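Local coordinates for OmpT protein (Vibrio cholerae serotype O1, PDB 6EHD), which forms a membrane-spanning beta barrel and probably serves as a general diffusion porin, letting small solutes cross the outer membrane, at residues Q168-A173 and D191-Y196; L108-L113 and T213-E218; R282-Y287 and G320-W325. The protein carries 1 engineered substitution. All blocks are in the same frame, centred on the assembly; numbering follows the deposited sequence.

Interaction 1. Residues Q168-A173 and D191-Y196. With C8E ((hydroxyethyloxy)tri(ethyloxy)octane), chain K.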
# COMPACT_ATOMS: atom_id res chain seq x y z
N GLN A 168 -0.62 -5.55 -14.25
CA GLN A 168 -0.18 -6.92 -14.22
C GLN A 168 1.19 -7.12 -13.63
O GLN A 168 2.11 -6.34 -13.93
CB GLN A 168 -0.25 -7.52 -15.71
CG GLN A 168 -0.12 -9.03 -15.66
CD GLN A 168 -0.36 -9.64 -17.05
OE1 GLN A 168 -1.51 -10.05 -17.43
NE2 GLN A 168 0.66 -9.57 -17.83
N ASN A 169 1.33 -8.12 -12.75
CA ASN A 169 2.55 -8.38 -11.97
C ASN A 169 2.83 -9.90 -12.08
O ASN A 169 1.94 -10.71 -11.81
CB ASN A 169 2.37 -7.93 -10.52
CG ASN A 169 3.55 -8.17 -9.59
OD1 ASN A 169 3.30 -8.39 -8.40
ND2 ASN A 169 4.87 -8.01 -10.06
N ARG A 170 4.03 -10.27 -12.56
CA ARG A 170 4.39 -11.72 -12.75
C ARG A 170 5.63 -12.08 -12.00
O ARG A 170 6.62 -11.34 -12.08
CB ARG A 170 4.63 -12.05 -14.26
CG ARG A 170 4.79 -13.56 -14.52
CD ARG A 170 4.69 -13.89 -16.02
NE ARG A 170 5.09 -15.28 -16.28
CZ ARG A 170 5.27 -15.79 -17.51
NH1 ARG A 170 5.12 -15.03 -18.61
NH2 ARG A 170 5.62 -17.06 -17.64
N ASP A 171 5.59 -13.19 -11.27
CA ASP A 171 6.76 -13.71 -10.58
C ASP A 171 6.96 -15.19 -11.03
O ASP A 171 6.14 -16.07 -10.70
CB ASP A 171 6.61 -13.68 -9.08
CG ASP A 171 7.95 -14.06 -8.35
OD1 ASP A 171 8.65 -14.99 -8.78
OD2 ASP A 171 8.31 -13.42 -7.38
N LYS A 172 8.05 -15.45 -11.74
CA LYS A 172 8.28 -16.77 -12.36
C LYS A 172 8.72 -17.84 -11.38
O LYS A 172 8.69 -19.00 -11.73
CB LYS A 172 9.28 -16.64 -13.52
CG LYS A 172 8.68 -16.00 -14.76
CD LYS A 172 9.78 -15.60 -15.75
CE LYS A 172 9.18 -14.99 -16.99
NZ LYS A 172 10.20 -14.81 -18.07
N ALA A 173 9.08 -17.46 -10.16
CA ALA A 173 9.43 -18.42 -9.12
C ALA A 173 8.92 -18.00 -7.76
O ALA A 173 9.68 -17.81 -6.81
CB ALA A 173 10.95 -18.60 -9.07
N ASP A 191 5.08 -20.29 -11.21
CA ASP A 191 5.08 -19.14 -12.10
C ASP A 191 3.64 -18.53 -12.05
O ASP A 191 2.69 -19.06 -12.65
CB ASP A 191 5.50 -19.59 -13.52
CG ASP A 191 5.61 -18.46 -14.54
OD1 ASP A 191 5.19 -17.28 -14.31
OD2 ASP A 191 6.09 -18.77 -15.66
N VAL A 192 3.50 -17.41 -11.31
CA VAL A 192 2.16 -16.82 -11.01
C VAL A 192 2.10 -15.37 -11.53
O VAL A 192 3.07 -14.62 -11.40
CB VAL A 192 1.81 -16.97 -9.52
CG1 VAL A 192 2.89 -16.41 -8.62
CG2 VAL A 192 0.45 -16.32 -9.18
N THR A 193 1.00 -15.06 -12.20
CA THR A 193 0.65 -13.71 -12.69
C THR A 193 -0.58 -13.20 -11.89
O THR A 193 -1.56 -13.96 -11.70
CB THR A 193 0.31 -13.76 -14.21
OG1 THR A 193 1.47 -14.21 -14.94
CG2 THR A 193 0.03 -12.39 -14.78
N ASN A 194 -0.52 -11.94 -11.43
CA ASN A 194 -1.67 -11.26 -10.76
C ASN A 194 -2.05 -10.13 -11.66
O ASN A 194 -1.19 -9.30 -11.92
CB ASN A 194 -1.19 -10.75 -9.40
CG ASN A 194 -2.32 -10.15 -8.54
OD1 ASN A 194 -3.47 -10.52 -8.72
ND2 ASN A 194 -1.95 -9.23 -7.57
N SER A 195 -3.28 -10.17 -12.24
CA SER A 195 -3.84 -9.15 -13.06
C SER A 195 -5.01 -8.46 -12.29
O SER A 195 -5.89 -9.11 -11.81
CB SER A 195 -4.39 -9.76 -14.38
OG SER A 195 -3.29 -10.45 -15.01
N TYR A 196 -5.02 -7.13 -12.23
CA TYR A 196 -5.98 -6.44 -11.35
C TYR A 196 -6.51 -5.11 -11.94
O TYR A 196 -5.90 -4.47 -12.79
CB TYR A 196 -5.34 -6.29 -9.89
CG TYR A 196 -3.87 -5.76 -9.95
CD1 TYR A 196 -2.82 -6.69 -10.07
CD2 TYR A 196 -3.58 -4.40 -10.01
CE1 TYR A 196 -1.48 -6.27 -10.21
CE2 TYR A 196 -2.23 -3.97 -10.10
CZ TYR A 196 -1.19 -4.93 -10.24
OH TYR A 196 0.15 -4.54 -10.37
C1 C8E K . -13.82 -0.76 -18.31
C2 C8E K . -12.81 -1.71 -18.94
C3 C8E K . -12.60 -2.92 -18.07
C4 C8E K . -11.18 -3.40 -18.21
C5 C8E K . -11.06 -4.71 -17.54
C6 C8E K . -9.64 -5.21 -17.56
C7 C8E K . -9.63 -6.39 -16.63
C8 C8E K . -8.30 -7.10 -16.47
O9 C8E K . -8.56 -8.07 -15.44
C10 C8E K . -8.23 -7.67 -14.12
C11 C8E K . -9.23 -8.24 -13.12
O12 C8E K . -9.34 -9.64 -13.32
O HOH W 1 0.98 -8.38 -6.99

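Interaction 2. Residues L108-L113 and T213-E218. With C8E ((hydroxyethyloxy)tri(ethyloxy)octane), chain K; C8E ((hydroxyethyloxy)tri(ethyloxy)octane), chain J.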
# COMPACT_ATOMS: atom_id res chain seq x y z
N LEU A 108 -7.80 -4.46 -1.18
CA LEU A 108 -6.97 -3.83 -2.19
C LEU A 108 -6.00 -4.90 -2.66
O LEU A 108 -5.29 -5.49 -1.84
CB LEU A 108 -6.30 -2.54 -1.66
CG LEU A 108 -7.25 -1.54 -1.01
CD1 LEU A 108 -6.48 -0.33 -0.46
CD2 LEU A 108 -8.41 -1.00 -1.91
N ARG A 109 -6.11 -5.28 -3.95
CA ARG A 109 -5.55 -6.58 -4.37
C ARG A 109 -4.29 -6.48 -5.29
O ARG A 109 -3.92 -7.46 -5.94
CB ARG A 109 -6.63 -7.40 -5.10
CG ARG A 109 -7.93 -7.58 -4.34
CD ARG A 109 -7.77 -8.03 -2.87
NE ARG A 109 -6.98 -9.28 -2.77
CZ ARG A 109 -6.02 -9.55 -1.89
NH1 ARG A 109 -5.70 -8.71 -0.90
NH2 ARG A 109 -5.36 -10.74 -1.96
N TYR A 110 -3.64 -5.32 -5.34
CA TYR A 110 -2.48 -5.09 -6.24
C TYR A 110 -1.15 -5.79 -5.72
O TYR A 110 -0.23 -5.98 -6.53
CB TYR A 110 -2.18 -3.57 -6.39
CG TYR A 110 -1.88 -2.84 -5.09
CD1 TYR A 110 -2.92 -2.30 -4.29
CD2 TYR A 110 -0.58 -2.73 -4.60
CE1 TYR A 110 -2.64 -1.70 -3.05
CE2 TYR A 110 -0.29 -2.15 -3.37
CZ TYR A 110 -1.32 -1.62 -2.59
OH TYR A 110 -0.98 -1.04 -1.38
N GLY A 111 -1.06 -6.04 -4.40
CA GLY A 111 0.19 -6.30 -3.72
C GLY A 111 0.47 -7.76 -3.43
O GLY A 111 1.45 -8.10 -2.74
N THR A 112 -0.40 -8.62 -3.89
CA THR A 112 -0.36 -10.06 -3.50
C THR A 112 1.02 -10.74 -3.76
O THR A 112 1.48 -11.50 -2.90
CB THR A 112 -1.47 -10.83 -4.22
OG1 THR A 112 -2.66 -10.07 -4.07
CG2 THR A 112 -1.67 -12.29 -3.67
N LEU A 113 1.64 -10.42 -4.89
CA LEU A 113 3.00 -10.86 -5.28
C LEU A 113 4.17 -9.90 -5.05
O LEU A 113 5.30 -10.37 -4.79
CB LEU A 113 2.98 -11.33 -6.75
CG LEU A 113 1.89 -12.30 -7.22
CD1 LEU A 113 1.98 -12.65 -8.70
CD2 LEU A 113 1.84 -13.58 -6.41
N THR A 213 -14.26 1.51 -2.71
CA THR A 213 -13.41 0.92 -3.74
C THR A 213 -13.90 -0.51 -4.12
O THR A 213 -14.17 -1.37 -3.22
CB THR A 213 -11.92 0.77 -3.32
OG1 THR A 213 -11.34 2.06 -3.00
CG2 THR A 213 -11.09 0.00 -4.38
N TYR A 214 -14.07 -0.72 -5.45
CA TYR A 214 -14.22 -2.04 -6.00
C TYR A 214 -12.88 -2.54 -6.56
O TYR A 214 -12.21 -1.80 -7.33
CB TYR A 214 -15.25 -1.98 -7.14
CG TYR A 214 -16.68 -1.58 -6.87
CD1 TYR A 214 -17.27 -1.74 -5.60
CD2 TYR A 214 -17.55 -1.22 -7.94
CE1 TYR A 214 -18.60 -1.37 -5.34
CE2 TYR A 214 -18.89 -0.95 -7.69
CZ TYR A 214 -19.45 -1.11 -6.39
OH TYR A 214 -20.81 -0.87 -6.16
N TYR A 215 -12.48 -3.77 -6.30
CA TYR A 215 -11.27 -4.35 -6.89
C TYR A 215 -11.63 -5.77 -7.45
O TYR A 215 -12.41 -6.53 -6.84
CB TYR A 215 -10.05 -4.53 -5.82
CG TYR A 215 -8.80 -3.76 -6.11
CD1 TYR A 215 -7.87 -4.23 -7.10
CD2 TYR A 215 -8.48 -2.58 -5.44
CE1 TYR A 215 -6.72 -3.54 -7.40
CE2 TYR A 215 -7.32 -1.87 -5.72
CZ TYR A 215 -6.44 -2.30 -6.73
OH TYR A 215 -5.28 -1.58 -7.04
N ASN A 216 -11.06 -6.12 -8.58
CA ASN A 216 -10.98 -7.50 -9.05
C ASN A 216 -9.50 -7.87 -9.21
O ASN A 216 -8.68 -7.05 -9.65
CB ASN A 216 -11.65 -7.72 -10.43
CG ASN A 216 -13.19 -7.99 -10.36
OD1 ASN A 216 -13.81 -8.51 -9.35
ND2 ASN A 216 -13.83 -7.70 -11.49
N ALA A 217 -9.21 -9.15 -8.97
CA ALA A 217 -7.92 -9.68 -9.37
C ALA A 217 -8.08 -11.13 -9.87
O ALA A 217 -9.03 -11.82 -9.48
CB ALA A 217 -6.89 -9.67 -8.25
N GLU A 218 -7.14 -11.50 -10.74
CA GLU A 218 -7.04 -12.91 -11.27
C GLU A 218 -5.65 -13.41 -11.13
O GLU A 218 -4.69 -12.74 -11.59
CB GLU A 218 -7.46 -13.01 -12.79
CG GLU A 218 -7.40 -14.50 -13.31
CD GLU A 218 -8.22 -14.68 -14.58
OE1 GLU A 218 -9.46 -14.76 -14.44
OE2 GLU A 218 -7.64 -14.78 -15.68
C1 C8E K . -13.82 -0.76 -18.31
C2 C8E K . -12.81 -1.71 -18.94
C3 C8E K . -12.60 -2.92 -18.07
C4 C8E K . -11.18 -3.40 -18.21
C5 C8E K . -11.06 -4.71 -17.54
C6 C8E K . -9.64 -5.21 -17.56
C7 C8E K . -9.63 -6.39 -16.63
C8 C8E K . -8.30 -7.10 -16.47
O9 C8E K . -8.56 -8.07 -15.44
C10 C8E K . -8.23 -7.67 -14.12
C11 C8E K . -9.23 -8.24 -13.12
O12 C8E K . -9.34 -9.64 -13.32
C1 C8E J . -15.80 1.24 -17.58
C2 C8E J . -14.82 1.80 -16.58
C3 C8E J . -15.36 3.11 -16.03
C4 C8E J . -14.94 3.31 -14.59
C5 C8E J . -14.84 4.79 -14.24
C6 C8E J . -15.62 5.21 -13.03
C7 C8E J . -17.09 4.80 -12.97
C8 C8E J . -17.87 5.85 -12.14
O9 C8E J . -17.28 5.93 -10.86
C10 C8E J . -17.97 6.59 -9.80
C11 C8E J . -17.18 6.17 -8.57
O12 C8E J . -17.85 5.06 -7.94
C13 C8E J . -17.09 4.41 -6.94
C14 C8E J . -17.51 2.97 -6.84
O15 C8E J . -18.79 2.74 -6.22
C16 C8E J . -19.88 3.59 -6.37
C17 C8E J . -21.14 2.77 -6.12
O18 C8E J . -21.88 3.25 -5.02
C19 C8E J . -22.66 4.41 -5.29
C20 C8E J . -23.17 4.67 -3.89
O21 C8E J . -22.16 5.03 -2.94

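Interaction 3. Residues R282-Y287 and G320-W325. Engineered in segment 320-325: Tyr323 (natural residue Ile). With C8E ((hydroxyethyloxy)tri(ethyloxy)octane), chain G.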
# COMPACT_ATOMS: atom_id res chain seq x y z
N ARG A 282 1.61 12.49 16.90
CA ARG A 282 0.25 11.96 17.03
C ARG A 282 0.22 10.58 17.62
O ARG A 282 1.21 9.89 17.65
CB ARG A 282 -0.40 11.89 15.64
CG ARG A 282 0.17 10.84 14.73
CD ARG A 282 -0.54 10.82 13.32
NE ARG A 282 -0.28 12.04 12.55
CZ ARG A 282 -0.61 12.14 11.23
NH1 ARG A 282 -1.24 11.12 10.58
NH2 ARG A 282 -0.29 13.25 10.55
N VAL A 283 -0.98 10.20 18.10
CA VAL A 283 -1.23 8.86 18.67
C VAL A 283 -2.56 8.33 18.09
O VAL A 283 -3.38 9.08 17.56
CB VAL A 283 -1.33 8.85 20.23
CG1 VAL A 283 0.06 9.28 20.80
CG2 VAL A 283 -2.42 9.74 20.72
N TYR A 284 -2.71 7.03 18.20
CA TYR A 284 -3.92 6.38 17.67
C TYR A 284 -4.20 5.03 18.36
O TYR A 284 -3.27 4.34 18.86
CB TYR A 284 -3.75 6.14 16.12
CG TYR A 284 -2.37 5.79 15.65
CD1 TYR A 284 -1.43 6.77 15.36
CD2 TYR A 284 -1.97 4.49 15.56
CE1 TYR A 284 -0.13 6.47 15.00
CE2 TYR A 284 -0.66 4.17 15.12
CZ TYR A 284 0.29 5.18 14.90
OH TYR A 284 1.58 4.81 14.49
N ALA A 285 -5.48 4.61 18.34
CA ALA A 285 -5.88 3.34 18.88
C ALA A 285 -6.98 2.73 17.97
O ALA A 285 -7.89 3.50 17.54
CB ALA A 285 -6.46 3.54 20.29
N GLU A 286 -6.90 1.43 17.76
CA GLU A 286 -7.78 0.78 16.83
C GLU A 286 -8.21 -0.61 17.26
O GLU A 286 -7.41 -1.40 17.78
CB GLU A 286 -6.98 0.67 15.44
CG GLU A 286 -7.79 0.21 14.23
CD GLU A 286 -6.90 0.32 12.93
OE1 GLU A 286 -6.43 1.50 12.70
OE2 GLU A 286 -6.72 -0.70 12.24
N TYR A 287 -9.46 -0.94 16.93
CA TYR A 287 -9.97 -2.34 17.04
C TYR A 287 -10.23 -2.90 15.63
O TYR A 287 -10.82 -2.19 14.78
CB TYR A 287 -11.30 -2.25 17.79
CG TYR A 287 -12.14 -3.54 17.74
CD1 TYR A 287 -11.64 -4.74 18.25
CD2 TYR A 287 -13.39 -3.57 17.07
CE1 TYR A 287 -12.42 -5.94 18.19
CE2 TYR A 287 -14.14 -4.77 16.97
CZ TYR A 287 -13.66 -5.94 17.56
OH TYR A 287 -14.45 -7.12 17.51
N GLY A 320 -0.60 3.15 18.98
CA GLY A 320 0.73 3.67 18.44
C GLY A 320 0.95 5.08 18.65
O GLY A 320 0.01 5.83 18.91
N ALA A 321 2.22 5.51 18.54
CA ALA A 321 2.56 6.91 18.62
C ALA A 321 3.73 7.15 17.63
O ALA A 321 4.56 6.23 17.34
CB ALA A 321 3.13 7.28 20.03
N ARG A 322 3.70 8.33 17.07
CA ARG A 322 4.69 8.76 16.04
C ARG A 322 5.27 10.13 16.37
O ARG A 322 4.57 11.10 16.87
CB ARG A 322 3.97 8.93 14.65
CG ARG A 322 3.51 7.64 14.07
CD ARG A 322 2.74 7.90 12.76
NE ARG A 322 2.19 6.65 12.26
CZ ARG A 322 1.59 6.57 11.06
NH1 ARG A 322 1.48 7.69 10.30
NH2 ARG A 322 1.05 5.43 10.70
N TYR A 323 6.58 10.25 16.01
CA TYR A 323 7.26 11.55 15.99
C TYR A 323 7.73 11.85 14.53
O TYR A 323 8.37 10.96 13.98
CB TYR A 323 8.50 11.52 16.92
CG TYR A 323 9.29 12.87 16.88
CD1 TYR A 323 8.87 14.03 17.54
CD2 TYR A 323 10.44 12.97 16.07
CE1 TYR A 323 9.57 15.23 17.47
CE2 TYR A 323 11.14 14.18 16.00
CZ TYR A 323 10.73 15.28 16.68
OH TYR A 323 11.43 16.49 16.61
N TYR A 324 7.41 13.04 14.02
CA TYR A 324 7.81 13.40 12.62
C TYR A 324 8.83 14.54 12.66
O TYR A 324 8.68 15.47 13.40
CB TYR A 324 6.63 13.97 11.86
CG TYR A 324 5.46 12.96 11.54
CD1 TYR A 324 4.49 12.61 12.49
CD2 TYR A 324 5.25 12.51 10.21
CE1 TYR A 324 3.44 11.74 12.14
CE2 TYR A 324 4.18 11.69 9.86
CZ TYR A 324 3.27 11.30 10.82
OH TYR A 324 2.22 10.43 10.43
N TRP A 325 9.77 14.55 11.70
CA TRP A 325 10.55 15.76 11.40
C TRP A 325 10.68 15.94 9.85
O TRP A 325 10.42 14.95 9.11
CB TRP A 325 11.93 15.70 12.08
CG TRP A 325 12.94 14.66 11.60
CD1 TRP A 325 13.98 14.93 10.65
CD2 TRP A 325 13.03 13.28 11.88
NE1 TRP A 325 14.67 13.82 10.41
CE2 TRP A 325 14.15 12.78 11.13
CE3 TRP A 325 12.32 12.38 12.75
CZ2 TRP A 325 14.59 11.44 11.22
CZ3 TRP A 325 12.75 11.03 12.80
CH2 TRP A 325 13.86 10.57 12.04
OXT TRP A 325 11.07 17.04 9.39
C11 C8E G . -6.10 8.39 6.71
O12 C8E G . -4.98 7.96 7.54
C13 C8E G . -4.59 6.60 7.23
C14 C8E G . -3.30 6.21 7.93
O15 C8E G . -2.29 7.03 7.31
C16 C8E G . -1.16 7.40 8.05
C17 C8E G . -0.31 6.23 7.88
O18 C8E G . 1.00 6.53 7.42
C19 C8E G . 2.07 5.56 7.34
C20 C8E G . 2.85 4.68 6.30
O21 C8E G . 3.74 3.53 6.75

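Interaction 1. Residues Q168-A173 and D191-Y196
Arg170 and Asp191 meet through a side-on, two-pronged salt bridge between antiparallel strands of the porin barrel wall. NE of Arg170 donates to OD1 of Asp191 (2.8 Å), and NH2 of Arg170 reaches OD2 of Asp191 (2.7 Å). Each oxygen uses its syn lone pair, and the guanidinium and carboxylate planes lie only 18° apart, so the paired bonds hold the two groups close to one plane. The extended Arg170 chain, its CG anti to the backbone N (chi1 -172°), lifts the guanidinium off the sheet and over toward this carboxylate. Lys172 runs beside Asp191 in the same direction, its CE over one face of the Arg170 guanidinium, while its NZ turns to Asn143.

Thr193 sits between Arg170 and Gln168 and touches each with a different branch. Its OG1 is 3.4 Å from Arg170 CD, and its CG2 lies 3.5 Å from Gln168 CG. The Gln168 chain passes slantwise over that methyl, bringing OE1 of Gln168 to within 3.0 Å of Ser195 OG.

Asn169, Asp171, Val192 and Asn194 occupy the other face. There a water donates to Asn169 OD1 (2.7 Å) and accepts from Asn194 ND2, linking the two carboxamides; Asn169 ND2 is also held by Gln146, and Asn194 ND2 by the carbonyl of Arg109. Paired main-chain bonds join Asn169 to Asn194 and Asp171 to Val192. At the corner, Asp171 OD1 accepts from Ala173 N in an Asx turn.

The two faces differ in chemistry: one carries the salt bridge and hydroxyls and is more open, the other is largely buried, its carboxamides linked by water and held by neighbours. Since Asp191 engages two nitrogens of Arg170 in near-coplanar geometry, its carboxylate is probably stabilised in the ionised form.

Interaction 2. Residues L108-L113 and T213-E218
Tyr215 lays one face of its ring against the backbone of Leu108 and Arg109, where the loop that folds into the porin barrel meets the wall strand. A segment of this kind, following a short helix and packed inside the barrel, is consistent with constriction loop L3 of general porins.

The tight side is made by Thr213, Tyr215 and Ala217, alternate residues of the strand that all point toward the loop. Arg109 N stands 3.6 Å above the plane of the Tyr215 ring, over its centre; this buried amide has no hydrogen-bond partner in the model, and the aromatic face lies directly beneath it. The Tyr215 ring reaches this place with an almost eclipsed first torsion (chi1 -118°). Leu108 flanks it by crossing at about a right angle, with CD2 3.9 Å from Tyr215 CD2 and 3.8 Å from Thr213 CG2. On the other flank, Arg109 CB rests 3.9 Å from Ala217 CB. Beyond CB the Arg109 chain bends at chi2 and chi3 and leads its guanidinium away from the strand, to a salt bridge with Glu230 and to the carbonyl of Gly296. Across the contact itself the side chains meet by van der Waals packing.

The opposite side of the strand is much looser. Tyr214 and Asn216 point away from the loop, to the outer surface of the barrel, where detergent molecules also pack. O15, an ether oxygen of one detergent molecule, lies over one face of the Tyr214 ring, toward its rim, and C11 of a second detergent comes 3.7 Å from Asn216 CB.

Back on the buried side, Tyr215 OH bonds to Tyr152 OH and also packs slantwise against Tyr110, 3.7 Å from its CD1.

Interaction 3. Residues R282-Y287 and G320-W325
Arg282 and Tyr284 pair with Arg322 and Gly320 through main-chain bonds that knit two antiparallel strands of the barrel. Four N-H groups take part; the bond from Gly320 N to Tyr284 O is 2.9 Å long, while that from Arg282 N to Arg322 O stretches to 3.3 Å.

Aromatic packing is concentrated at Gly320. The Tyr284 ring, its CG wedged between backbone N and carbonyl carbon (chi1 36°), folds across the neighbouring strand and places its face over Gly320 CA, a CH-pi contact of 4.1 Å to the ring centroid. This tyrosine-over-glycine arrangement fits the mortise-tenon joint of outer-membrane barrels. On the other face of the sheet, aliphatic packing brings Val283 CG1 to 3.7 Å from Ala321 CB.

Polar side chains gather around Arg322. Its extended chain crosses Tyr284 at about a right angle, and NE of Arg322 donates to Tyr284 OH (3.0 Å), which also binds Glu20. NH1 of Arg322 donates nearly in plane to Tyr324 OH (2.8 Å) and also to a detergent ether oxygen, O18. Tyr324 OH in turn lies over the centre of the Arg282 guanidinium, 3.4 Å from CZ of Arg282, so one hydroxyl touches both arginines.

The chain ends at Trp325, a calcium-site residue with no ion bound here. Tyr101 of the inward-folded loop stacks on Tyr284 and accepts from Arg282. Strand 281-291 also pairs with strand 263-276, and strand 314-324 with strand 9-24, closing the barrel.

All three contacts belong to the barrel, yet they differ in depth and chemistry. Interaction 2 is fully buried and joins the inward-folded loop to the wall by close packing, whereas interactions 1 and 3 are partly buried pairings within the wall itself, on opposite sides of the chain's centre and about 35 Å apart between centres. Interactions 1 and 2 adjoin: strands 184-205 and 208-221 are neighbours, Ser195 O and Glu218 N lie 2.9 Å apart, and both contacts touch the same detergent. In interaction 1 an arginine is matched by a carboxylate across the strands; in interaction 3 one tyrosine hydroxyl lies between two arginines, bonded to Arg322 and resting over the guanidinium of Arg282.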